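Stringent starvation protein A homolog (Haemophilus influenzae, PDB 3LYK) probably binds the RNA polymerase holoenzyme, but not the core enzyme, in an equimolar complex, and has the fold of the glutathione S-transferase superfamily. Local coordinates at residues 8-13 and 55-60; 19-24 and 70-75; 130-135 and 169-174. One frame throughout, in Å; residues are numbered along the deposited sequence.

Contact 1: residues 8-13 and 55-60; sequences TLFSNK and VPTLVD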
ATOM      1  N   THR B   8       8.229  -7.203  19.338  1.00 25.39           N
ATOM      2  CA  THR B   8       6.899  -7.346  19.902  1.00 24.53           C
ATOM      3  C   THR B   8       5.903  -7.044  18.797  1.00 23.02           C
ATOM      4  O   THR B   8       6.054  -6.033  18.101  1.00 21.55           O
ATOM      5  CB  THR B   8       6.676  -6.340  21.067  1.00 24.87           C
ATOM      6  OG1 THR B   8       7.626  -6.604  22.093  1.00 25.73           O
ATOM      7  CG2 THR B   8       5.277  -6.448  21.660  1.00 25.57           C
ATOM      8  N   LEU B   9       4.937  -7.949  18.619  1.00 20.05           N
ATOM      9  CA  LEU B   9       3.815  -7.740  17.772  1.00 19.59           C
ATOM     10  C   LEU B   9       2.557  -7.475  18.598  1.00 20.32           C
ATOM     11  O   LEU B   9       2.097  -8.355  19.349  1.00 20.50           O
ATOM     12  CB  LEU B   9       3.584  -8.952  16.867  1.00 19.67           C
ATOM     13  CG  LEU B   9       2.385  -8.823  15.936  1.00 19.32           C
ATOM     14  CD1 LEU B   9       2.783  -7.848  14.838  1.00 17.49           C
ATOM     15  CD2 LEU B   9       1.971 -10.179  15.340  1.00 21.73           C
ATOM     16  N   PHE B  10       1.997  -6.276  18.463  1.00 19.53           N
ATOM     17  CA  PHE B  10       0.670  -5.977  19.001  1.00 19.72           C
ATOM     18  C   PHE B  10      -0.322  -6.455  18.002  1.00 19.60           C
ATOM     19  O   PHE B  10      -0.288  -6.049  16.820  1.00 18.69           O
ATOM     20  CB  PHE B  10       0.451  -4.470  19.279  1.00 18.94           C
ATOM     21  CG  PHE B  10       1.302  -3.941  20.375  1.00 21.47           C
ATOM     22  CD1 PHE B  10       0.811  -3.853  21.674  1.00 22.45           C
ATOM     23  CD2 PHE B  10       2.607  -3.524  20.113  1.00 21.75           C
ATOM     24  CE1 PHE B  10       1.625  -3.378  22.714  1.00 25.19           C
ATOM     25  CE2 PHE B  10       3.435  -3.044  21.138  1.00 26.96           C
ATOM     26  CZ  PHE B  10       2.940  -2.965  22.447  1.00 27.08           C
ATOM     27  N   SER B  11      -1.218  -7.332  18.440  1.00 19.92           N
ATOM     28  CA  SER B  11      -2.151  -7.903  17.500  1.00 21.03           C
ATOM     29  C   SER B  11      -3.411  -8.349  18.175  1.00 22.02           C
ATOM     30  O   SER B  11      -3.442  -8.541  19.401  1.00 20.46           O
ATOM     31  CB  SER B  11      -1.544  -9.136  16.776  1.00 21.96           C
ATOM     32  OG  SER B  11      -1.184 -10.101  17.701  1.00 25.82           O
ATOM     33  N   ASN B  12      -4.414  -8.604  17.343  1.00 22.01           N
ATOM     34  CA  ASN B  12      -5.632  -9.240  17.814  1.00 23.93           C
ATOM     35  C   ASN B  12      -5.824 -10.563  17.095  1.00 24.66           C
ATOM     36  O   ASN B  12      -5.656 -10.639  15.866  1.00 23.79           O
ATOM     37  CB  ASN B  12      -6.842  -8.309  17.606  1.00 23.67           C
ATOM     38  CG  ASN B  12      -8.145  -8.980  17.971  1.00 26.15           C
ATOM     39  OD1 ASN B  12      -8.726  -9.672  17.153  1.00 27.09           O
ATOM     40  ND2 ASN B  12      -8.579  -8.819  19.231  1.00 22.24           N
ATOM     41  N   LYS B  13      -6.165 -11.608  17.851  1.00 24.90           N
ATOM     42  CA  LYS B  13      -6.259 -12.967  17.309  1.00 27.03           C
ATOM     43  C   LYS B  13      -7.354 -13.213  16.279  1.00 26.84           C
ATOM     44  O   LYS B  13      -7.309 -14.209  15.591  1.00 27.88           O
ATOM     45  CB  LYS B  13      -6.419 -13.999  18.466  1.00 29.02           C
ATOM     46  CG  LYS B  13      -7.717 -13.846  19.269  1.00 30.27           C
ATOM     47  CD  LYS B  13      -7.814 -15.075  20.208  1.00 39.68           C
ATOM     48  CE  LYS B  13      -8.357 -14.707  21.565  1.00 39.77           C
ATOM     49  NZ  LYS B  13      -9.793 -14.298  21.481  1.00 43.01           N
ATOM     50  N   VAL B  55      -3.744  -2.188  14.876  1.00 22.61           N
ATOM     51  CA  VAL B  55      -2.938  -3.386  14.869  1.00 22.65           C
ATOM     52  C   VAL B  55      -3.084  -3.990  13.491  1.00 22.68           C
ATOM     53  O   VAL B  55      -4.083  -3.769  12.836  1.00 23.47           O
ATOM     54  CB  VAL B  55      -3.370  -4.416  15.980  1.00 23.29           C
ATOM     55  CG1 VAL B  55      -2.958  -3.897  17.377  1.00 23.34           C
ATOM     56  CG2 VAL B  55      -4.864  -4.715  15.920  1.00 23.16           C
ATOM     57  N   PRO B  56      -2.090  -4.774  13.042  1.00 21.82           N
ATOM     58  CA  PRO B  56      -0.825  -5.117  13.720  1.00 21.27           C
ATOM     59  C   PRO B  56       0.134  -3.919  13.798  1.00 20.66           C
ATOM     60  O   PRO B  56       0.220  -3.132  12.850  1.00 19.23           O
ATOM     61  CB  PRO B  56      -0.233  -6.201  12.811  1.00 21.13           C
ATOM     62  CG  PRO B  56      -0.849  -5.904  11.468  1.00 21.56           C
ATOM     63  CD  PRO B  56      -2.245  -5.469  11.759  1.00 20.62           C
ATOM     64  N   THR B  57       0.856  -3.830  14.911  1.00 19.75           N
ATOM     65  CA  THR B  57       1.963  -2.919  15.082  1.00 19.45           C
ATOM     66  C   THR B  57       3.160  -3.770  15.532  1.00 20.60           C
ATOM     67  O   THR B  57       3.045  -4.548  16.510  1.00 20.11           O
ATOM     68  CB  THR B  57       1.648  -1.858  16.153  1.00 19.35           C
ATOM     69  OG1 THR B  57       0.625  -0.991  15.675  1.00 19.07           O
ATOM     70  CG2 THR B  57       2.850  -1.036  16.469  1.00 19.11           C
ATOM     71  N   LEU B  58       4.268  -3.680  14.782  1.00 20.22           N
ATOM     72  CA  LEU B  58       5.485  -4.448  15.046  1.00 21.22           C
ATOM     73  C   LEU B  58       6.476  -3.470  15.594  1.00 22.84           C
ATOM     74  O   LEU B  58       6.637  -2.396  15.015  1.00 23.46           O
ATOM     75  CB  LEU B  58       6.059  -5.077  13.761  1.00 20.62           C
ATOM     76  CG  LEU B  58       7.348  -5.897  13.919  1.00 21.79           C
ATOM     77  CD1 LEU B  58       6.978  -7.162  14.714  1.00 22.50           C
ATOM     78  CD2 LEU B  58       7.893  -6.245  12.507  1.00 20.28           C
ATOM     79  N   VAL B  59       7.109  -3.818  16.713  1.00 23.98           N
ATOM     80  CA  VAL B  59       8.030  -2.939  17.410  1.00 26.46           C
ATOM     81  C   VAL B  59       9.329  -3.702  17.542  1.00 29.70           C
ATOM     82  O   VAL B  59       9.375  -4.794  18.111  1.00 28.13           O
ATOM     83  CB  VAL B  59       7.543  -2.555  18.815  1.00 25.65           C
ATOM     84  CG1 VAL B  59       8.568  -1.671  19.527  1.00 24.95           C
ATOM     85  CG2 VAL B  59       6.201  -1.822  18.731  1.00 27.07           C
ATOM     86  N   ASP B  60      10.390  -3.114  17.009  1.00 33.86           N
ATOM     87  CA  ASP B  60      11.707  -3.697  17.141  1.00 38.68           C
ATOM     88  C   ASP B  60      12.627  -2.654  17.686  1.00 40.59           C
ATOM     89  O   ASP B  60      13.022  -1.755  16.954  1.00 41.03           O
ATOM     90  CB  ASP B  60      12.249  -4.138  15.797  1.00 39.55           C
ATOM     91  CG  ASP B  60      13.583  -4.892  15.929  1.00 44.55           C
ATOM     92  OD1 ASP B  60      14.308  -4.713  16.955  1.00 48.07           O
ATOM     93  OD2 ASP B  60      13.895  -5.670  15.003  1.00 49.71           O
TER
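Thr8 and Phe10 trade backbone hydrogen bonds with Val59 and Thr57, two to each pair, so strands 8-11 and 57-60 run antiparallel with their axes 4.8 Å apart. Val59 N gives a bond of 2.8 Å to Thr8 O, and Phe10 N reaches Thr57 O at the same length. Leu9 and Leu58 form the non-hydrogen-bonded pair between them. On their face of the sheet Leu9 CD1 lies 4.0 Å from Pro56 CB, the two side chains side by side and pointing the same way, and 4.3 Å from Leu58 CD1. On the other face the Phe10 ring, its CG beside the backbone N (chi1 -67°), turns its edge to Val59: Phe10 CE2 meets Val59 CG2 at 3.9 Å. Thr57 O lies at the edge of the same ring. This pairing belongs to the thioredoxin-like N-terminal domain of the GST superfamily, in which strand 3-11 lies between the parallel strand 30-36 and the antiparallel strand 57-60. A cis peptide bond joins Val55 to Pro56, the cis-proline characteristic of that fold just ahead of this strand. Here Pro56 CA makes a CA-H...O contact of 3.3 Å with Phe10 O, and Val55 packs its CG1 against Phe10 CB. Further out, Leu46 of helix 44-49 packs against Phe10 and Val55, whose ring and methyls suit the apolar layer between sheet and helix, and also touches Thr57, whose OG1 is bonded to Thr54 O and Asn50 ND2. Pro56 rests on Tyr17 and Cys18 of helix 16-27, and Leu9, buried on that face, offers the helix an apolar surface.

Contact 2: residues 19-24 and 70-75; sequences HQVKIV and IIMEYL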
ATOM      1  N   HIS B  19      -3.267 -11.803  11.241  1.00 16.81           N
ATOM      2  CA  HIS B  19      -3.002 -13.164  10.775  1.00 18.04           C
ATOM      3  C   HIS B  19      -1.963 -13.195   9.609  1.00 17.72           C
ATOM      4  O   HIS B  19      -1.016 -13.985   9.627  1.00 16.16           O
ATOM      5  CB  HIS B  19      -4.313 -13.874  10.426  1.00 16.38           C
ATOM      6  CG  HIS B  19      -4.145 -15.346  10.218  1.00 20.90           C
ATOM      7  ND1 HIS B  19      -5.170 -16.164   9.795  1.00 21.03           N
ATOM      8  CD2 HIS B  19      -3.054 -16.147  10.367  1.00 18.68           C
ATOM      9  CE1 HIS B  19      -4.717 -17.401   9.672  1.00 20.38           C
ATOM     10  NE2 HIS B  19      -3.434 -17.414  10.010  1.00 20.12           N
ATOM     11  N   GLN B  20      -2.126 -12.306   8.618  1.00 17.01           N
ATOM     12  CA  GLN B  20      -1.145 -12.196   7.537  1.00 17.54           C
ATOM     13  C   GLN B  20       0.299 -12.059   8.082  1.00 16.57           C
ATOM     14  O   GLN B  20       1.222 -12.746   7.619  1.00 16.04           O
ATOM     15  CB  GLN B  20      -1.413 -10.946   6.663  1.00 17.81           C
ATOM     16  CG  GLN B  20      -2.760 -10.893   5.963  1.00 19.30           C
ATOM     17  CD  GLN B  20      -2.937  -9.550   5.235  1.00 19.93           C
ATOM     18  OE1 GLN B  20      -2.343  -8.539   5.612  1.00 22.07           O
ATOM     19  NE2 GLN B  20      -3.772  -9.536   4.239  1.00 23.17           N
ATOM     20  N   VAL B  21       0.476 -11.129   9.018  1.00 15.89           N
ATOM     21  CA  VAL B  21       1.776 -10.833   9.563  1.00 15.98           C
ATOM     22  C   VAL B  21       2.354 -12.038  10.350  1.00 16.22           C
ATOM     23  O   VAL B  21       3.555 -12.396  10.194  1.00 14.67           O
ATOM     24  CB  VAL B  21       1.748  -9.540  10.451  1.00 16.01           C
ATOM     25  CG1 VAL B  21       3.107  -9.322  11.160  1.00 15.44           C
ATOM     26  CG2 VAL B  21       1.466  -8.293   9.562  1.00 16.06           C
ATOM     27  N   LYS B  22       1.505 -12.707  11.132  1.00 16.14           N
ATOM     28  CA  LYS B  22       2.004 -13.922  11.870  1.00 17.32           C
ATOM     29  C   LYS B  22       2.444 -15.006  10.939  1.00 15.53           C
ATOM     30  O   LYS B  22       3.362 -15.700  11.236  1.00 16.43           O
ATOM     31  CB  LYS B  22       0.968 -14.498  12.847  1.00 17.30           C
ATOM     32  CG  LYS B  22       0.584 -13.543  13.964  1.00 21.12           C
ATOM     33  CD  LYS B  22      -0.608 -14.187  14.710  1.00 26.55           C
ATOM     34  CE  LYS B  22      -0.883 -13.491  15.998  1.00 30.79           C
ATOM     35  NZ  LYS B  22      -2.172 -14.029  16.526  1.00 33.42           N
ATOM     36  N   ILE B  23       1.800 -15.171   9.800  1.00 16.08           N
ATOM     37  CA  ILE B  23       2.274 -16.193   8.866  1.00 16.16           C
ATOM     38  C   ILE B  23       3.673 -15.813   8.366  1.00 15.94           C
ATOM     39  O   ILE B  23       4.589 -16.648   8.306  1.00 15.90           O
ATOM     40  CB  ILE B  23       1.324 -16.312   7.697  1.00 15.88           C
ATOM     41  CG1 ILE B  23      -0.011 -16.857   8.191  1.00 15.90           C
ATOM     42  CG2 ILE B  23       1.939 -17.213   6.597  1.00 17.01           C
ATOM     43  CD1 ILE B  23      -1.107 -16.806   7.093  1.00 14.08           C
ATOM     44  N   VAL B  24       3.858 -14.535   8.045  1.00 15.48           N
ATOM     45  CA  VAL B  24       5.202 -14.106   7.547  1.00 15.39           C
ATOM     46  C   VAL B  24       6.275 -14.241   8.610  1.00 15.57           C
ATOM     47  O   VAL B  24       7.373 -14.738   8.321  1.00 16.74           O
ATOM     48  CB  VAL B  24       5.150 -12.673   6.931  1.00 15.42           C
ATOM     49  CG1 VAL B  24       6.539 -12.195   6.555  1.00 12.60           C
ATOM     50  CG2 VAL B  24       4.167 -12.717   5.685  1.00 12.43           C
ATOM     51  N   ILE B  70       3.249  -2.980   4.814  1.00 16.99           N
ATOM     52  CA  ILE B  70       4.553  -2.411   5.097  1.00 17.57           C
ATOM     53  C   ILE B  70       5.364  -3.341   5.989  1.00 17.76           C
ATOM     54  O   ILE B  70       6.574  -3.534   5.794  1.00 16.46           O
ATOM     55  CB  ILE B  70       4.424  -1.039   5.766  1.00 17.52           C
ATOM     56  CG1 ILE B  70       3.822  -0.048   4.754  1.00 18.21           C
ATOM     57  CG2 ILE B  70       5.801  -0.523   6.254  1.00 17.42           C
ATOM     58  CD1 ILE B  70       3.757   1.359   5.273  1.00 18.38           C
ATOM     59  N   ILE B  71       4.704  -3.891   7.007  1.00 17.89           N
ATOM     60  CA  ILE B  71       5.369  -4.891   7.863  1.00 16.37           C
ATOM     61  C   ILE B  71       5.883  -6.111   7.095  1.00 15.11           C
ATOM     62  O   ILE B  71       7.034  -6.539   7.270  1.00 16.20           O
ATOM     63  CB  ILE B  71       4.435  -5.306   9.038  1.00 16.80           C
ATOM     64  CG1 ILE B  71       4.384  -4.146  10.044  1.00 16.59           C
ATOM     65  CG2 ILE B  71       4.934  -6.638   9.722  1.00 14.62           C
ATOM     66  CD1 ILE B  71       3.221  -4.286  11.060  1.00 18.97           C
HETATM   67  N   MSE B  72       5.041  -6.673   6.254  1.00 15.39           N
HETATM   68  CA  MSE B  72       5.406  -7.880   5.518  1.00 17.51           C
HETATM   69  C   MSE B  72       6.541  -7.669   4.556  1.00 17.78           C
HETATM   70  O   MSE B  72       7.437  -8.530   4.436  1.00 17.60           O
HETATM   71  CB  MSE B  72       4.184  -8.474   4.784  1.00 16.29           C
HETATM   72  CG  MSE B  72       3.146  -9.063   5.803  1.00 20.75           C
HETATM   73 SE   MSE B  72       1.701  -9.917   4.773  1.00 31.52          SE
HETATM   74  CE  MSE B  72       0.763  -8.301   4.477  1.00 23.55           C
ATOM     75  N   GLU B  73       6.511  -6.535   3.854  1.00 17.24           N
ATOM     76  CA  GLU B  73       7.629  -6.234   2.964  1.00 18.21           C
ATOM     77  C   GLU B  73       8.890  -5.955   3.742  1.00 16.83           C
ATOM     78  O   GLU B  73       9.940  -6.391   3.341  1.00 18.31           O
ATOM     79  CB  GLU B  73       7.286  -5.105   1.969  1.00 19.24           C
ATOM     80  CG  GLU B  73       6.332  -5.641   0.841  1.00 23.03           C
ATOM     81  CD  GLU B  73       6.515  -4.917  -0.533  1.00 31.91           C
ATOM     82  OE1 GLU B  73       7.699  -4.758  -0.986  1.00 30.29           O
ATOM     83  OE2 GLU B  73       5.465  -4.538  -1.141  1.00 32.04           O
ATOM     84  N   TYR B  74       8.793  -5.244   4.860  1.00 15.64           N
ATOM     85  CA  TYR B  74       9.943  -5.112   5.746  1.00 15.55           C
ATOM     86  C   TYR B  74      10.561  -6.467   6.147  1.00 16.12           C
ATOM     87  O   TYR B  74      11.804  -6.658   6.126  1.00 15.24           O
ATOM     88  CB  TYR B  74       9.524  -4.317   6.988  1.00 15.55           C
ATOM     89  CG  TYR B  74      10.541  -4.380   8.137  1.00 17.30           C
ATOM     90  CD1 TYR B  74      11.766  -3.697   8.052  1.00 18.72           C
ATOM     91  CD2 TYR B  74      10.284  -5.140   9.297  1.00 15.09           C
ATOM     92  CE1 TYR B  74      12.730  -3.763   9.099  1.00 19.97           C
ATOM     93  CE2 TYR B  74      11.219  -5.208  10.320  1.00 18.35           C
ATOM     94  CZ  TYR B  74      12.434  -4.515  10.219  1.00 21.58           C
ATOM     95  OH  TYR B  74      13.347  -4.563  11.239  1.00 20.34           O
ATOM     96  N   LEU B  75       9.704  -7.419   6.518  1.00 15.73           N
ATOM     97  CA  LEU B  75      10.234  -8.723   6.990  1.00 16.12           C
ATOM     98  C   LEU B  75      10.862  -9.472   5.811  1.00 17.10           C
ATOM     99  O   LEU B  75      11.935 -10.078   5.969  1.00 17.13           O
ATOM    100  CB  LEU B  75       9.116  -9.559   7.622  1.00 14.31           C
ATOM    101  CG  LEU B  75       8.600  -9.024   8.943  1.00 16.44           C
ATOM    102  CD1 LEU B  75       7.291  -9.707   9.401  1.00 15.04           C
ATOM    103  CD2 LEU B  75       9.680  -9.104  10.067  1.00 15.13           C
TER
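Met72, present as selenomethionine, reaches between Gln20 and Val24 of the neighbouring helix and has more surface buried here than any other residue. Its chain bends at the last torsion (chi3 -83°), and Met72 CE comes 3.3 Å from Gln20 OE1, while Met72 SE lies 3.8 Å from Gln20 CB. An unbranched, flexible side chain suits this place because it can follow the outline of its neighbours. Val24 crosses it at about a right angle, with CG2 3.8 Å from Met72 CG; its other branch, CG1, meets Leu75 CB at 3.8 Å. Segments 19-24 and 70-75 run almost parallel, their axes 7° apart in direction and 9.7 Å apart. In the thioredoxin-like domain of the GST fold, helices 16-27 and 68-78 pack on the face of the sheet that carries Leu9 and Leu58, opposite helix 44-49; Pro56 touches Val21, and Leu65 touches Ile71. Val21 is the third large contributor: its CG1 meets Ile71 CG2 at 3.6 Å, and the two beta-branched side chains cross at about a right angle, methyl against methyl. Gln20 is the polar member, and its amide has partners beyond: OE1 is bonded to Ser68 OG, NE2 to Tyr107 OH.

Contact 3: residues 130-135 and 169-174; sequences EELLGI and VEFTGT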
ATOM      1  N   GLU B 130     -19.218 -17.876  -4.704  1.00 48.45           N
ATOM      2  CA  GLU B 130     -19.274 -17.852  -6.171  1.00 50.41           C
ATOM      3  C   GLU B 130     -17.938 -17.373  -6.763  1.00 50.58           C
ATOM      4  O   GLU B 130     -17.360 -18.035  -7.637  1.00 50.55           O
ATOM      5  CB  GLU B 130     -20.396 -16.954  -6.675  1.00 51.22           C
ATOM      6  CG  GLU B 130     -21.806 -17.507  -6.520  1.00 56.21           C
ATOM      7  CD  GLU B 130     -22.882 -16.505  -6.982  1.00 62.23           C
ATOM      8  OE1 GLU B 130     -23.624 -16.826  -7.946  1.00 63.29           O
ATOM      9  OE2 GLU B 130     -22.975 -15.392  -6.388  1.00 64.23           O
ATOM     10  N   GLU B 131     -17.445 -16.238  -6.262  1.00 50.45           N
ATOM     11  CA  GLU B 131     -16.189 -15.661  -6.752  1.00 50.57           C
ATOM     12  C   GLU B 131     -14.978 -16.580  -6.638  1.00 49.80           C
ATOM     13  O   GLU B 131     -14.204 -16.713  -7.587  1.00 49.81           O
ATOM     14  CB  GLU B 131     -15.918 -14.325  -6.080  1.00 50.77           C
ATOM     15  CG  GLU B 131     -16.384 -13.159  -6.935  1.00 54.48           C
ATOM     16  CD  GLU B 131     -16.850 -11.968  -6.123  1.00 58.74           C
ATOM     17  OE1 GLU B 131     -16.615 -11.921  -4.883  1.00 60.31           O
ATOM     18  OE2 GLU B 131     -17.462 -11.069  -6.739  1.00 61.00           O
ATOM     19  N   LEU B 132     -14.812 -17.218  -5.483  1.00 48.83           N
ATOM     20  CA  LEU B 132     -13.717 -18.158  -5.319  1.00 48.26           C
ATOM     21  C   LEU B 132     -13.844 -19.383  -6.246  1.00 48.24           C
ATOM     22  O   LEU B 132     -12.862 -19.807  -6.868  1.00 47.38           O
ATOM     23  CB  LEU B 132     -13.548 -18.544  -3.847  1.00 48.08           C
ATOM     24  CG  LEU B 132     -12.845 -17.428  -3.048  1.00 47.89           C
ATOM     25  CD1 LEU B 132     -13.245 -17.450  -1.610  1.00 47.20           C
ATOM     26  CD2 LEU B 132     -11.323 -17.502  -3.196  1.00 46.62           C
ATOM     27  N   LEU B 133     -15.052 -19.924  -6.368  1.00 48.63           N
ATOM     28  CA  LEU B 133     -15.289 -20.984  -7.351  1.00 49.86           C
ATOM     29  C   LEU B 133     -14.937 -20.507  -8.774  1.00 49.91           C
ATOM     30  O   LEU B 133     -14.242 -21.204  -9.512  1.00 49.88           O
ATOM     31  CB  LEU B 133     -16.719 -21.562  -7.246  1.00 49.92           C
ATOM     32  CG  LEU B 133     -16.928 -22.544  -6.069  1.00 50.73           C
ATOM     33  CD1 LEU B 133     -18.382 -23.033  -6.003  1.00 53.19           C
ATOM     34  CD2 LEU B 133     -15.957 -23.758  -6.093  1.00 50.37           C
ATOM     35  N   GLY B 134     -15.356 -19.289  -9.112  1.00 50.15           N
ATOM     36  CA  GLY B 134     -15.034 -18.666 -10.396  1.00 50.45           C
ATOM     37  C   GLY B 134     -13.558 -18.631 -10.761  1.00 50.71           C
ATOM     38  O   GLY B 134     -13.208 -18.787 -11.930  1.00 50.79           O
ATOM     39  N   ILE B 135     -12.680 -18.444  -9.778  1.00 50.39           N
ATOM     40  CA  ILE B 135     -11.230 -18.418 -10.073  1.00 50.05           C
ATOM     41  C   ILE B 135     -10.517 -19.770  -9.955  1.00 50.08           C
ATOM     42  O   ILE B 135      -9.303 -19.861 -10.119  1.00 49.90           O
ATOM     43  CB  ILE B 135     -10.464 -17.256  -9.348  1.00 50.20           C
ATOM     44  CG1 ILE B 135     -10.637 -17.306  -7.825  1.00 48.78           C
ATOM     45  CG2 ILE B 135     -10.928 -15.914  -9.893  1.00 49.75           C
ATOM     46  CD1 ILE B 135      -9.737 -18.293  -7.136  1.00 47.59           C
ATOM     47  N   VAL B 169     -18.657 -22.077   5.274  1.00 38.89           N
ATOM     48  CA  VAL B 169     -18.487 -22.313   3.838  1.00 39.36           C
ATOM     49  C   VAL B 169     -17.880 -23.694   3.568  1.00 40.61           C
ATOM     50  O   VAL B 169     -16.900 -24.082   4.192  1.00 40.70           O
ATOM     51  CB  VAL B 169     -17.597 -21.202   3.214  1.00 38.86           C
ATOM     52  CG1 VAL B 169     -17.336 -21.454   1.715  1.00 38.90           C
ATOM     53  CG2 VAL B 169     -18.269 -19.897   3.403  1.00 37.51           C
ATOM     54  N   GLU B 170     -18.473 -24.424   2.634  1.00 42.49           N
ATOM     55  CA  GLU B 170     -17.993 -25.751   2.212  1.00 44.54           C
ATOM     56  C   GLU B 170     -18.046 -25.753   0.691  1.00 44.71           C
ATOM     57  O   GLU B 170     -19.076 -25.453   0.119  1.00 45.63           O
ATOM     58  CB  GLU B 170     -18.889 -26.864   2.801  1.00 44.98           C
ATOM     59  CG  GLU B 170     -18.795 -26.991   4.359  1.00 48.40           C
ATOM     60  CD  GLU B 170     -19.679 -28.114   4.981  1.00 53.08           C
ATOM     61  OE1 GLU B 170     -20.402 -28.816   4.238  1.00 54.52           O
ATOM     62  OE2 GLU B 170     -19.654 -28.292   6.226  1.00 54.70           O
ATOM     63  N   PHE B 171     -16.938 -26.056   0.027  1.00 45.76           N
ATOM     64  CA  PHE B 171     -16.886 -25.920  -1.430  1.00 46.20           C
ATOM     65  C   PHE B 171     -17.308 -27.225  -2.110  1.00 47.37           C
ATOM     66  O   PHE B 171     -16.721 -28.279  -1.877  1.00 47.01           O
ATOM     67  CB  PHE B 171     -15.500 -25.443  -1.915  1.00 45.49           C
ATOM     68  CG  PHE B 171     -15.153 -24.019  -1.504  1.00 44.31           C
ATOM     69  CD1 PHE B 171     -15.527 -22.931  -2.298  1.00 44.72           C
ATOM     70  CD2 PHE B 171     -14.459 -23.769  -0.323  1.00 43.34           C
ATOM     71  CE1 PHE B 171     -15.210 -21.605  -1.917  1.00 43.92           C
ATOM     72  CE2 PHE B 171     -14.137 -22.455   0.074  1.00 44.21           C
ATOM     73  CZ  PHE B 171     -14.507 -21.370  -0.728  1.00 43.79           C
ATOM     74  N   THR B 172     -18.353 -27.143  -2.930  1.00 49.08           N
ATOM     75  CA  THR B 172     -18.823 -28.285  -3.730  1.00 51.05           C
ATOM     76  C   THR B 172     -19.128 -27.806  -5.154  1.00 52.05           C
ATOM     77  O   THR B 172     -19.338 -26.598  -5.392  1.00 52.94           O
ATOM     78  CB  THR B 172     -20.086 -28.978  -3.103  1.00 51.18           C
ATOM     79  OG1 THR B 172     -21.154 -28.028  -2.999  1.00 51.45           O
ATOM     80  CG2 THR B 172     -19.787 -29.567  -1.702  1.00 50.73           C
ATOM     81  N   GLY B 173     -19.135 -28.740  -6.102  1.00 53.00           N
ATOM     82  CA  GLY B 173     -19.389 -28.392  -7.504  1.00 53.57           C
ATOM     83  C   GLY B 173     -18.131 -27.971  -8.250  1.00 53.92           C
ATOM     84  O   GLY B 173     -17.010 -28.282  -7.819  1.00 54.06           O
ATOM     85  N   THR B 174     -18.323 -27.241  -9.353  1.00 53.55           N
ATOM     86  CA  THR B 174     -17.247 -26.986 -10.324  1.00 53.23           C
ATOM     87  C   THR B 174     -16.219 -25.964  -9.835  1.00 52.31           C
ATOM     88  O   THR B 174     -16.539 -24.793  -9.555  1.00 52.35           O
ATOM     89  CB  THR B 174     -17.790 -26.597 -11.736  1.00 53.52           C
ATOM     90  OG1 THR B 174     -18.749 -27.573 -12.150  1.00 54.23           O
ATOM     91  CG2 THR B 174     -16.644 -26.546 -12.784  1.00 53.94           C
TER
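Leu132 and Leu133, near the end of helix 118-134, meet Phe171 in the loop 169-174. Leu132 comes first along the helix and touches the ring through its CB, 4.0 Å from Phe171 CE1. From within the loop, Val169 CG1 sits over one face of that ring, offset toward the rim. Leu133 follows and makes the larger contact. With CG anti to the carbonyl carbon (chi1 -77°), its isobutyl group extends toward the loop, where Leu133 CD2 lies 3.9 Å from Phe171 CD1, the two side chains sliding past each other in opposite directions. The branched end is shared out: Leu133 CD1 rests 3.7 Å from Thr172 O, and Leu133 CD2 is equally 3.7 Å from Thr174 O. These are van der Waals contacts of methyl groups with carbonyl oxygens. A leucine suits this spot because its two methyls can meet both the aromatic ring and the backbone that curves round it. That curve passes through Gly173, whose backbone angles (phi 86°, psi -159°) are suited to glycine. Next in the helix, Gly134 N is bonded to Glu130 O. In the all-helical C-terminal domain of the GST fold, the loop links helices 152-165 and 176-187: Leu132 packs on Leu160, Leu161 and Leu164 of the first and on Trp106 of helix 89-115, while Phe171 touches Ser176 and Ile179 of the second.

In the fold
Contacts 1 and 2 belong to one thioredoxin-like domain and touch, through Pro56 with Val21 and Ile71 and through Lys22 with Leu9 and Ser11; their segments alternate along the chain. Both are buried, yet contact 1 joins strands by backbone hydrogen bonds, whereas contact 2 joins helices through side chains alone. Contact 3 lies in the helical C-terminal domain, with its centre about 28 Å from that of contact 2 and 33 Å from that of contact 1. Partly buried, it sets two leucines of a helix against a loop. Phe171 and Leu132 are buried there, while Thr172 and Thr174 lie at the surface.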